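PDB 4XFK: putative branched chain amino acid ABC transporter, periplasmic amino acid-binding protein from Brucella ovis, which probably binds leucine, isoleucine, valine, threonine and alanine in the periplasm as part of an amino-acid transport system. Local coordinates for residues Thr266-Glu271 against Ala299-Gln304; Phe280-Lys285 against Gly289-Tyr294. The protein carries 1 engineered substitution. One frame throughout, in Å; residues are numbered along the deposited sequence.

From the N terminus, the chain builds the parallel sheet of one lobe and crosses to the mixed sheet of the other. It leaves strand 263-266 through the loop 266-271, the first half of interaction 1. Helix 274-288 follows, then a loop and helix 296-312, where residues 299-304 come back to the loop 266-271 and close a long excursion. Interaction 2 falls wholly within that excursion: it is the tight reversal in which 289-294 folds back on 280-285. The contacts nest without crossing, and their centres are about 10 Å apart. F280 links the loop 266-271 to helix 296-312 by packing on F268 and F301, while V300 touches Y284 and joins the two helices.

Interaction 1 (Thr266-Glu271 against Ala299-Gln304); sequences TPFNPE and AVFGLQ
F301 has its CG anti to the carbonyl carbon (chi1 -59°), which aims its ring at the loop 266-271, while F268, with CG anti to the backbone N (chi1 174°), lays its own ring across that path and presents its flank, CB and CD1. In the two-lobed periplasmic binding protein fold, this loop leaves strand 263-266 of the mixed sheet for helices that pack against helix 26-44 of the other lobe; its position is consistent with one of the crossings between the lobes. The contact is small, 109 Å² in all, and the backbones stay apart, P267 CA lying 9.0 Å from F301 CA; the rings must therefore bridge the gap. F301 reaches in with its far end: CZ lies 3.8 Å from F268 CD1, and CE2 is 4.0 Å from F268 CB. The side chains cross at about a right angle, with ring planes at 74° and centroids 5.9 Å apart, an oblique pairing. Seen from F301, F268 CD1 sits at the ring edge, close to its plane. The P267 carbonyl oxygen is also at the edge, a long van der Waals contact 3.9 Å from F301 CE2. Cohesion here is otherwise apolar, and F280 of helix 274-288 joins the cluster, meeting the F268 ring edge-to-face and also packing on F301. The loop itself is shaped by two local turns. In the first, an ST turn, the F268 backbone N donates to T266 OG1 at 3.1 Å, and that oxygen is also bonded to Q357. N269 forms the second, an Asx turn, while its ND2 bonds to Q357 and to the F374 carbonyl oxygen; the turn closes where the E271 backbone N meets N269 OD1 at 2.9 Å.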
loop_
_atom_site.group_PDB
_atom_site.type_symbol
_atom_site.label_atom_id
_atom_site.label_comp_id
_atom_site.label_asym_id
_atom_site.label_seq_id
_atom_site.Cartn_x
_atom_site.Cartn_y
_atom_site.Cartn_z
ATOM N N THR A 266 -7.843 4.908 2.354
ATOM C CA THR A 266 -6.383 4.847 2.493
ATOM C C THR A 266 -5.983 5.033 3.957
ATOM O O THR A 266 -6.818 5.403 4.776
ATOM C CB THR A 266 -5.660 5.945 1.673
ATOM O OG1 THR A 266 -5.681 7.161 2.418
ATOM C CG2 THR A 266 -6.259 6.137 0.293
ATOM N N PRO A 267 -4.704 4.782 4.295
ATOM C CA PRO A 267 -4.289 4.978 5.689
ATOM C C PRO A 267 -4.125 6.440 6.121
ATOM O O PRO A 267 -3.689 6.674 7.246
ATOM C CB PRO A 267 -2.914 4.291 5.745
ATOM C CG PRO A 267 -2.858 3.400 4.556
ATOM C CD PRO A 267 -3.676 4.069 3.510
ATOM N N PHE A 268 -4.462 7.406 5.273
ATOM C CA PHE A 268 -4.109 8.790 5.581
ATOM C C PHE A 268 -4.930 9.825 4.812
ATOM O O PHE A 268 -5.316 9.612 3.658
ATOM C CB PHE A 268 -2.620 9.009 5.281
ATOM C CG PHE A 268 -2.174 10.439 5.428
ATOM C CD1 PHE A 268 -1.977 10.994 6.683
ATOM C CD2 PHE A 268 -1.963 11.231 4.309
ATOM C CE1 PHE A 268 -1.569 12.321 6.823
ATOM C CE2 PHE A 268 -1.555 12.558 4.444
ATOM C CZ PHE A 268 -1.363 13.094 5.698
ATOM N N ASN A 269 -5.174 10.959 5.455
ATOM C CA ASN A 269 -5.608 12.147 4.747
ATOM C C ASN A 269 -5.083 13.330 5.555
ATOM O O ASN A 269 -5.097 13.280 6.779
ATOM C CB ASN A 269 -7.140 12.173 4.619
ATOM C CG ASN A 269 -7.649 13.415 3.927
ATOM O OD1 ASN A 269 -7.674 14.490 4.517
ATOM N ND2 ASN A 269 -8.068 13.275 2.673
ATOM N N PRO A 270 -4.595 14.384 4.884
ATOM C CA PRO A 270 -4.037 15.526 5.622
ATOM C C PRO A 270 -4.967 16.122 6.686
ATOM O O PRO A 270 -4.463 16.655 7.674
ATOM C CB PRO A 270 -3.788 16.563 4.524
ATOM C CG PRO A 270 -3.569 15.761 3.296
ATOM C CD PRO A 270 -4.428 14.531 3.427
ATOM N N GLU A 271 -6.283 16.052 6.476
ATOM C CA GLU A 271 -7.261 16.646 7.396
ATOM C C GLU A 271 -7.930 15.633 8.311
ATOM O O GLU A 271 -8.892 15.973 9.001
ATOM C CB GLU A 271 -8.408 17.301 6.631
ATOM C CG GLU A 271 -8.049 18.296 5.577
ATOM C CD GLU A 271 -9.292 18.799 4.867
ATOM O OE1 GLU A 271 -9.380 18.633 3.635
ATOM O OE2 GLU A 271 -10.190 19.345 5.547
ATOM N N ALA A 299 4.167 3.580 3.467
ATOM C CA ALA A 299 5.613 3.402 3.466
ATOM C C ALA A 299 6.254 4.204 4.591
ATOM O O ALA A 299 7.100 3.685 5.332
ATOM C CB ALA A 299 6.202 3.771 2.123
ATOM N N VAL A 300 5.833 5.453 4.760
ATOM C CA VAL A 300 6.367 6.278 5.839
ATOM C C VAL A 300 5.983 5.725 7.216
ATOM O O VAL A 300 6.838 5.560 8.095
ATOM C CB VAL A 300 5.895 7.745 5.728
ATOM C CG1 VAL A 300 6.294 8.524 6.981
ATOM C CG2 VAL A 300 6.436 8.394 4.454
ATOM N N PHE A 301 4.704 5.425 7.407
ATOM C CA PHE A 301 4.237 4.997 8.722
ATOM C C PHE A 301 4.839 3.632 9.083
ATOM O O PHE A 301 5.203 3.376 10.234
ATOM C CB PHE A 301 2.704 4.954 8.796
ATOM C CG PHE A 301 2.015 6.277 8.511
ATOM C CD1 PHE A 301 2.700 7.480 8.566
ATOM C CD2 PHE A 301 0.667 6.302 8.167
ATOM C CE1 PHE A 301 2.054 8.685 8.287
ATOM C CE2 PHE A 301 0.015 7.505 7.901
ATOM C CZ PHE A 301 0.712 8.690 7.950
ATOM N N GLY A 302 4.964 2.763 8.089
ATOM C CA GLY A 302 5.596 1.481 8.308
ATOM C C GLY A 302 7.033 1.646 8.739
ATOM O O GLY A 302 7.497 0.965 9.657
ATOM N N LEU A 303 7.746 2.554 8.082
ATOM C CA LEU A 303 9.136 2.791 8.452
ATOM C C LEU A 303 9.257 3.522 9.785
ATOM O O LEU A 303 10.268 3.389 10.463
ATOM C CB LEU A 303 9.897 3.502 7.337
ATOM C CG LEU A 303 10.140 2.653 6.089
ATOM C CD1 LEU A 303 10.709 3.504 4.952
ATOM C CD2 LEU A 303 11.077 1.496 6.398
ATOM N N GLN A 304 8.218 4.256 10.189
ATOM C CA GLN A 304 8.173 4.794 11.549
ATOM C C GLN A 304 8.051 3.676 12.581
ATOM O O GLN A 304 8.719 3.710 13.614
ATOM C CB GLN A 304 7.050 5.821 11.717
ATOM C CG GLN A 304 7.312 7.099 10.947
ATOM C CD GLN A 304 6.281 8.183 11.194
ATOM O OE1 GLN A 304 5.307 7.976 11.914
ATOM N NE2 GLN A 304 6.494 9.352 10.591
#

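Interaction 2 (Phe280-Lys285 against Gly289-Tyr294)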
loop_
_atom_site.group_PDB
_atom_site.type_symbol
_atom_site.label_atom_id
_atom_site.label_comp_id
_atom_site.label_asym_id
_atom_site.label_seq_id
_atom_site.Cartn_x
_atom_site.Cartn_y
_atom_site.Cartn_z
ATOM N N PHE A 280 2.378 16.627 9.232
ATOM C CA PHE A 280 3.078 15.636 8.431
ATOM C C PHE A 280 3.000 15.958 6.941
ATOM O O PHE A 280 4.000 15.885 6.245
ATOM C CB PHE A 280 2.535 14.237 8.691
ATOM C CG PHE A 280 3.004 13.224 7.692
ATOM C CD1 PHE A 280 4.360 12.952 7.535
ATOM C CD2 PHE A 280 2.101 12.567 6.884
ATOM C CE1 PHE A 280 4.794 12.032 6.596
ATOM C CE2 PHE A 280 2.524 11.647 5.949
ATOM C CZ PHE A 280 3.876 11.377 5.800
ATOM N N ALA A 281 1.813 16.318 6.457
ATOM C CA ALA A 281 1.644 16.654 5.045
ATOM C C ALA A 281 2.589 17.783 4.662
ATOM O O ALA A 281 3.262 17.728 3.635
ATOM C CB ALA A 281 0.197 17.045 4.748
ATOM N N GLU A 282 2.654 18.812 5.501
ATOM C CA GLU A 282 3.515 19.955 5.214
ATOM C C GLU A 282 5.003 19.598 5.261
ATOM O O GLU A 282 5.782 20.054 4.420
ATOM C CB GLU A 282 3.205 21.109 6.168
ATOM C CG GLU A 282 1.829 21.743 5.949
ATOM C CD GLU A 282 1.730 22.489 4.628
ATOM O OE1 GLU A 282 2.762 23.019 4.182
ATOM O OE2 GLU A 282 0.629 22.543 4.032
ATOM N N ASP A 283 5.409 18.790 6.236
ATOM C CA ASP A 283 6.815 18.418 6.332
ATOM C C ASP A 283 7.226 17.534 5.158
ATOM O O ASP A 283 8.306 17.706 4.583
ATOM C CB ASP A 283 7.124 17.709 7.649
ATOM C CG ASP A 283 8.605 17.478 7.834
ATOM O OD1 ASP A 283 9.326 18.465 8.088
ATOM O OD2 ASP A 283 9.056 16.319 7.711
ATOM N N TYR A 284 6.359 16.599 4.790
ATOM C CA TYR A 284 6.642 15.718 3.668
ATOM C C TYR A 284 6.776 16.517 2.375
ATOM O O TYR A 284 7.655 16.244 1.563
ATOM C CB TYR A 284 5.542 14.660 3.547
ATOM C CG TYR A 284 5.892 13.521 2.630
ATOM C CD1 TYR A 284 6.606 12.427 3.103
ATOM C CD2 TYR A 284 5.522 13.538 1.292
ATOM C CE1 TYR A 284 6.944 11.376 2.265
ATOM C CE2 TYR A 284 5.848 12.486 0.452
ATOM C CZ TYR A 284 6.564 11.408 0.948
ATOM O OH TYR A 284 6.909 10.343 0.142
ATOM N N LYS A 285 5.907 17.503 2.176
ATOM C CA LYS A 285 6.047 18.378 1.014
ATOM C C LYS A 285 7.348 19.187 1.045
ATOM O O LYS A 285 7.996 19.358 0.015
ATOM C CB LYS A 285 4.832 19.306 0.864
ATOM C CG LYS A 285 4.941 20.232 -0.344
ATOM C CD LYS A 285 3.687 21.051 -0.577
ATOM C CE LYS A 285 3.830 21.918 -1.822
ATOM N NZ LYS A 285 2.572 22.661 -2.118
ATOM N N GLY A 289 8.852 17.753 -2.070
ATOM C CA GLY A 289 8.300 18.617 -3.094
ATOM C C GLY A 289 6.807 18.437 -3.343
ATOM O O GLY A 289 6.208 19.251 -4.043
ATOM N N HIS A 290 6.196 17.384 -2.789
ATOM C CA HIS A 290 4.762 17.161 -2.968
ATOM C C HIS A 290 4.117 16.662 -1.682
ATOM O O HIS A 290 4.783 16.100 -0.814
ATOM C CB HIS A 290 4.496 16.166 -4.108
ATOM C CG HIS A 290 5.155 14.836 -3.915
ATOM N ND1 HIS A 290 6.406 14.547 -4.416
ATOM C CD2 HIS A 290 4.745 13.722 -3.263
ATOM C CE1 HIS A 290 6.735 13.310 -4.089
ATOM N NE2 HIS A 290 5.746 12.789 -3.387
ATOM N N TYR A 291 2.814 16.882 -1.560
ATOM C CA TYR A 291 2.055 16.333 -0.447
ATOM C C TYR A 291 1.986 14.810 -0.577
ATOM O O TYR A 291 1.957 14.265 -1.683
ATOM C CB TYR A 291 0.645 16.924 -0.425
ATOM C CG TYR A 291 0.569 18.359 0.051
ATOM C CD1 TYR A 291 0.968 18.706 1.338
ATOM C CD2 TYR A 291 0.077 19.361 -0.775
ATOM C CE1 TYR A 291 0.888 20.019 1.782
ATOM C CE2 TYR A 291 -0.014 20.671 -0.337
ATOM C CZ TYR A 291 0.396 20.996 0.938
ATOM O OH TYR A 291 0.299 22.304 1.366
ATOM N N PRO A 292 1.965 14.104 0.556
ATOM C CA PRO A 292 1.945 12.638 0.510
ATOM C C PRO A 292 0.565 12.092 0.158
ATOM O O PRO A 292 -0.457 12.571 0.646
ATOM C CB PRO A 292 2.338 12.241 1.935
ATOM C CG PRO A 292 1.834 13.385 2.771
ATOM C CD PRO A 292 2.003 14.622 1.935
ATOM N N SER A 293 0.533 11.085 -0.700
ATOM C CA SER A 293 -0.728 10.425 -1.021
ATOM C C SER A 293 -0.429 9.027 -1.536
ATOM O O SER A 293 0.735 8.640 -1.655
ATOM C CB SER A 293 -1.502 11.207 -2.081
ATOM O OG SER A 293 -0.834 11.142 -3.328
ATOM N N TYR A 294 -1.488 8.270 -1.817
ATOM C CA TYR A 294 -1.367 7.014 -2.540
ATOM C C TYR A 294 -0.433 6.078 -1.738
ATOM O O TYR A 294 -0.696 5.850 -0.553
ATOM C CB TYR A 294 -0.932 7.343 -3.978
ATOM C CG TYR A 294 -0.670 6.196 -4.947
ATOM C CD1 TYR A 294 -1.493 5.074 -5.009
ATOM C CD2 TYR A 294 0.417 6.259 -5.817
ATOM C CE1 TYR A 294 -1.226 4.048 -5.914
ATOM C CE2 TYR A 294 0.691 5.250 -6.716
ATOM C CZ TYR A 294 -0.133 4.145 -6.750
ATOM O OH TYR A 294 0.118 3.119 -7.633
#
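Helix 274-288 stops at G289, whose positive phi of 97° breaks the helical path just after its N donates to K285 O at 2.8 Å, and residues 290-292 then run back along the helix. The return brings H290 O to 3.2 Å from K285 CA, a CA-H...O contact, and also to the edge of the Y284 ring. The extended chain of K285, with CG anti to the backbone N (chi1 -180°), carries CD over the centre of the Y291 ring: CD sits 3.6 Å from the ring centroid, 12° off the normal, a well-centred CH-pi contact. At the edge of the same ring, near its plane, A281 O lies 3.4 Å from Y291 CD1. The phenol OH donates to E282 OE2 at 2.7 Å, on the syn side but out of the carboxylate plane; E282 reaches it by bending at chi2. P292 packs against two aromatic rings. Its CB lies over one face of Y284, toward the rim and 3.5 Å from Y284 CD2, while its CG is 3.7 Å from F280 CE2. Y284 also directs its edge at the face of H290 in an offset edge-to-face pair, with Y284 CE2 3.9 Å from H290 NE2. The polar ends of this pair converge on one acceptor, since both Y284 OH and H290 NE2 bond to E296 OE2, which should hold both rings in place. G289, in the left-handed region, ends the helix as a glycine C-cap, and residues 290-292 pack back on its last turns, in the connection between consecutive helices 274-288 and 296-312.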